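Local coordinates for suppressor protein MPT5 (Saccharomyces cerevisiae, PDB 5BZ1) that binds sequence elements in the 3'-UTRs of target mRNAs through its Pumilio RNA-binding domain and thereby regulates their expression after transcription, at residues R266-T269 against G270-N274; N296-L299 against T300-I304. One frame throughout, in Å; residues are numbered along the deposited sequence.

Contact 1 (R266-T269 against G270-N274); sequences RIIT and GFIVN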
loop_
_atom_site.group_PDB
_atom_site.type_symbol
_atom_site.label_atom_id
_atom_site.label_comp_id
_atom_site.label_asym_id
_atom_site.label_seq_id
_atom_site.Cartn_x
_atom_site.Cartn_y
_atom_site.Cartn_z
ATOM N N ARG A 266 2.128 20.137 11.642
ATOM C CA ARG A 266 1.744 20.642 10.325
ATOM C C ARG A 266 0.295 21.136 10.280
ATOM O O ARG A 266 -0.005 22.152 9.647
ATOM C CB ARG A 266 1.978 19.580 9.248
ATOM C CG ARG A 266 1.845 20.116 7.835
ATOM C CD ARG A 266 2.343 19.121 6.803
ATOM N NE ARG A 266 2.655 19.776 5.536
ATOM C CZ ARG A 266 3.089 19.140 4.453
ATOM N NH1 ARG A 266 3.259 17.825 4.476
ATOM N NH2 ARG A 266 3.351 19.818 3.344
ATOM N N ILE A 267 -0.595 20.413 10.953
ATOM C CA ILE A 267 -2.002 20.800 11.017
ATOM C C ILE A 267 -2.177 22.139 11.732
ATOM O O ILE A 267 -2.857 23.036 11.234
ATOM C CB ILE A 267 -2.851 19.723 11.723
ATOM C CG1 ILE A 267 -3.105 18.544 10.782
ATOM C CG2 ILE A 267 -4.177 20.297 12.180
ATOM C CD1 ILE A 267 -3.817 17.376 11.432
ATOM N N ILE A 268 -1.551 22.262 12.897
ATOM C CA ILE A 268 -1.696 23.447 13.734
ATOM C C ILE A 268 -1.064 24.693 13.099
ATOM O O ILE A 268 -1.671 25.764 13.095
ATOM C CB ILE A 268 -1.141 23.195 15.159
ATOM C CG1 ILE A 268 -1.892 22.038 15.823
ATOM C CG2 ILE A 268 -1.250 24.441 16.020
ATOM C CD1 ILE A 268 -1.350 21.638 17.189
ATOM N N THR A 269 0.145 24.551 12.558
ATOM C CA THR A 269 0.828 25.669 11.905
ATOM C C THR A 269 0.125 26.117 10.623
ATOM O O THR A 269 0.077 27.313 10.321
ATOM C CB THR A 269 2.305 25.345 11.576
ATOM O OG1 THR A 269 2.372 24.223 10.687
ATOM C CG2 THR A 269 3.085 25.039 12.845
ATOM N N GLY A 270 -0.403 25.156 9.867
ATOM C CA GLY A 270 -1.129 25.456 8.644
ATOM C C GLY A 270 -2.349 26.315 8.927
ATOM O O GLY A 270 -2.713 27.183 8.130
ATOM N N PHE A 271 -2.974 26.070 10.075
ATOM C CA PHE A 271 -4.103 26.869 10.541
ATOM C C PHE A 271 -3.686 28.307 10.847
ATOM O O PHE A 271 -4.387 29.258 10.496
ATOM C CB PHE A 271 -4.713 26.216 11.786
ATOM C CG PHE A 271 -5.544 27.152 12.631
ATOM C CD1 PHE A 271 -6.745 27.665 12.158
ATOM C CD2 PHE A 271 -5.130 27.494 13.911
ATOM C CE1 PHE A 271 -7.508 28.517 12.943
ATOM C CE2 PHE A 271 -5.888 28.341 14.700
ATOM C CZ PHE A 271 -7.078 28.854 14.217
ATOM N N ILE A 272 -2.535 28.452 11.500
ATOM C CA ILE A 272 -2.054 29.749 11.972
ATOM C C ILE A 272 -1.496 30.634 10.849
ATOM O O ILE A 272 -1.688 31.855 10.862
ATOM C CB ILE A 272 -1.039 29.565 13.124
ATOM C CG1 ILE A 272 -1.769 29.054 14.367
ATOM C CG2 ILE A 272 -0.302 30.859 13.436
ATOM C CD1 ILE A 272 -0.876 28.789 15.547
ATOM N N VAL A 273 -0.819 30.014 9.884
ATOM C CA VAL A 273 -0.416 30.692 8.652
ATOM C C VAL A 273 -1.617 31.402 8.024
ATOM O O VAL A 273 -1.508 32.534 7.543
ATOM C CB VAL A 273 0.213 29.697 7.640
ATOM C CG1 VAL A 273 -0.094 30.099 6.200
ATOM C CG2 VAL A 273 1.716 29.583 7.861
ATOM N N ASN A 274 -2.769 30.738 8.057
ATOM C CA ASN A 274 -4.008 31.318 7.554
ATOM C C ASN A 274 -4.694 32.222 8.577
ATOM O O ASN A 274 -5.869 32.041 8.901
ATOM C CB ASN A 274 -4.953 30.220 7.057
ATOM C CG ASN A 274 -4.551 29.679 5.698
ATOM O OD1 ASN A 274 -3.459 29.135 5.531
ATOM N ND2 ASN A 274 -5.440 29.816 4.718
#
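Ile268 and Ile272 lie one turn apart in the last turns of the alpha-helix 253-273, part of Pumilio repeat 7 in the helical-repeat PUF scaffold. Their side chains meet loosely, Ile268 CG2 standing 4.4 Å from Ile272 CD1, and the backbone does most of the joining. Ile272 N gives its hydrogen to Ile268 O at 3.2 Å, while the side chain of the same residue lays CG1 3.5 Å from that oxygen. Phe271 also meets Ile268 O: its N makes a weak bond there besides its regular one to Ile267 O, and the first torsion, with CG anti to the backbone N (chi1 160°), carries the ring to where one edge faces the oxygen, which lies near the ring plane. Val273 N bonds Thr269 O at 2.9 Å, nearly straight at 173°.

Thr269 turns its hydroxyl back down the helix, where OG1 hydrogen-bonds Phe265 O. Farther out, Leu334 touches Ile268, Thr269 and Ile272, and Phe357 and Cys358 of helix 354-375 pack on Ile268 and Ile272 respectively. Phe271 meets Tyr354 of that helix and Ile291 of helix 288-307, and Ile267 touches helices 229-240 and 288-307. Arg266 and Val273 are exposed, but the backbone of Arg266 still takes part: Gly270 N hydrogen-bonds Arg266 O at 3.0 Å.

Contact 2 (N296-L299 against T300-I304); sequences NILL and TTIDI
With chi1 at -51° in Thr300 and -65° in Thr301, each hydroxyl sits beside its own backbone N and anti to the carbonyl carbon, which turns it back toward the carbonyl one turn earlier. Thr300 OG1 donates to Asn296 O at 2.6 Å, and Thr301 OG1 to Ile297 O at 2.7 Å. Each oxygen also takes the amide N of the same threonine, the two donors arriving from opposite faces of the carbonyl plane, so both acceptors are gripped twice. A valine in place of Thr300 would probably leave Asn296 O with only the hydrogen bond from the amide N of the two described, and is likely to put a methyl, which cannot donate, near that oxygen.

Between Leu298 and Ile302 the side chains meet through apolar atoms, Ile302 CD1 lying 4.4 Å from Leu298 CG, while Ile302 CG1 comes within 3.2 Å of Leu298 O. Both side chains pack on Phe361 of helix 354-375, whose Lys364 forms a salt bridge with Asp303 OD1. Phe237 lies against Ile297 and both threonines. Such hydroxyl-to-carbonyl (i to i-4) bonds are a familiar way for threonine to be accommodated within an alpha-helix, here helix 288-307 of the all-helical Pumilio domain.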
loop_
_atom_site.group_PDB
_atom_site.type_symbol
_atom_site.label_atom_id
_atom_site.label_comp_id
_atom_site.label_asym_id
_atom_site.label_seq_id
_atom_site.Cartn_x
_atom_site.Cartn_y
_atom_site.Cartn_z
ATOM N N ASN A 296 -4.834 19.699 21.748
ATOM C CA ASN A 296 -4.859 18.997 23.030
ATOM C C ASN A 296 -3.908 17.797 23.074
ATOM O O ASN A 296 -3.288 17.523 24.102
ATOM C CB ASN A 296 -6.287 18.550 23.364
ATOM C CG ASN A 296 -7.245 19.717 23.529
ATOM O OD1 ASN A 296 -8.163 19.900 22.729
ATOM N ND2 ASN A 296 -7.039 20.510 24.576
ATOM N N ILE A 297 -3.801 17.090 21.952
ATOM C CA ILE A 297 -2.937 15.918 21.849
ATOM C C ILE A 297 -1.464 16.319 21.883
ATOM O O ILE A 297 -0.644 15.644 22.508
ATOM C CB ILE A 297 -3.230 15.117 20.560
ATOM C CG1 ILE A 297 -4.641 14.531 20.606
ATOM C CG2 ILE A 297 -2.205 14.008 20.355
ATOM C CD1 ILE A 297 -5.062 13.832 19.326
ATOM N N LEU A 298 -1.132 17.415 21.204
ATOM C CA LEU A 298 0.240 17.912 21.177
ATOM C C LEU A 298 0.692 18.304 22.582
ATOM O O LEU A 298 1.769 17.909 23.028
ATOM C CB LEU A 298 0.372 19.098 20.218
ATOM C CG LEU A 298 1.755 19.747 20.111
ATOM C CD1 LEU A 298 2.806 18.710 19.749
ATOM C CD2 LEU A 298 1.761 20.883 19.098
ATOM N N LEU A 299 -0.145 19.069 23.278
ATOM C CA LEU A 299 0.142 19.481 24.650
ATOM C C LEU A 299 0.301 18.269 25.570
ATOM O O LEU A 299 1.215 18.219 26.393
ATOM C CB LEU A 299 -0.966 20.396 25.175
ATOM C CG LEU A 299 -1.117 21.770 24.524
ATOM C CD1 LEU A 299 -2.272 22.537 25.155
ATOM C CD2 LEU A 299 0.175 22.554 24.649
ATOM N N THR A 300 -0.592 17.297 25.418
ATOM C CA THR A 300 -0.523 16.058 26.186
ATOM C C THR A 300 0.754 15.279 25.850
ATOM O O THR A 300 1.379 14.679 26.727
ATOM C CB THR A 300 -1.761 15.181 25.928
ATOM O OG1 THR A 300 -2.950 15.960 26.123
ATOM C CG2 THR A 300 -1.782 13.979 26.865
ATOM N N THR A 301 1.136 15.300 24.577
ATOM C CA THR A 301 2.351 14.634 24.113
ATOM C C THR A 301 3.605 15.282 24.713
ATOM O O THR A 301 4.560 14.589 25.076
ATOM C CB THR A 301 2.439 14.636 22.573
ATOM O OG1 THR A 301 1.370 13.847 22.029
ATOM C CG2 THR A 301 3.771 14.064 22.103
ATOM N N ILE A 302 3.597 16.609 24.816
ATOM C CA ILE A 302 4.716 17.337 25.407
ATOM C C ILE A 302 4.846 16.974 26.887
ATOM O O ILE A 302 5.958 16.803 27.391
ATOM C CB ILE A 302 4.563 18.866 25.240
ATOM C CG1 ILE A 302 4.537 19.246 23.761
ATOM C CG2 ILE A 302 5.697 19.609 25.934
ATOM C CD1 ILE A 302 4.325 20.728 23.502
ATOM N N ASP A 303 3.710 16.849 27.570
ATOM C CA ASP A 303 3.684 16.438 28.973
ATOM C C ASP A 303 4.318 15.057 29.167
ATOM O O ASP A 303 5.118 14.851 30.077
ATOM C CB ASP A 303 2.244 16.420 29.499
ATOM C CG ASP A 303 1.658 17.814 29.677
ATOM O OD1 ASP A 303 2.436 18.788 29.763
ATOM O OD2 ASP A 303 0.413 17.929 29.744
ATOM N N ILE A 304 3.953 14.116 28.301
ATOM C CA ILE A 304 4.461 12.751 28.376
ATOM C C ILE A 304 5.972 12.696 28.132
ATOM O O ILE A 304 6.707 12.048 28.880
ATOM C CB ILE A 304 3.739 11.838 27.370
ATOM C CG1 ILE A 304 2.252 11.732 27.717
ATOM C CG2 ILE A 304 4.375 10.460 27.333
ATOM C CD1 ILE A 304 1.439 10.955 26.696
#

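In the fold
Contacts 1 and 2 sit on consecutive helices, 253-273 and 288-307, separated in the chain by a connection that is partly unmodelled; their centres are about 17 Å apart. They join directly where Ile268 CD1 packs on Leu298 CD2 at 3.7 Å. Helix 354-375 bridges them as well, since Phe357 touches both Ile268 and Leu299. Contact 1 lies at the end of repeat 7, and only the last two residues of contact 2, Asp303 and Ile304, enter repeat 8; both contacts are near the C-terminal end of the scaffold. Neither touches the RNA: the nearest atoms of contact 1 lie about 15 Å from it and those of contact 2 about 14 Å.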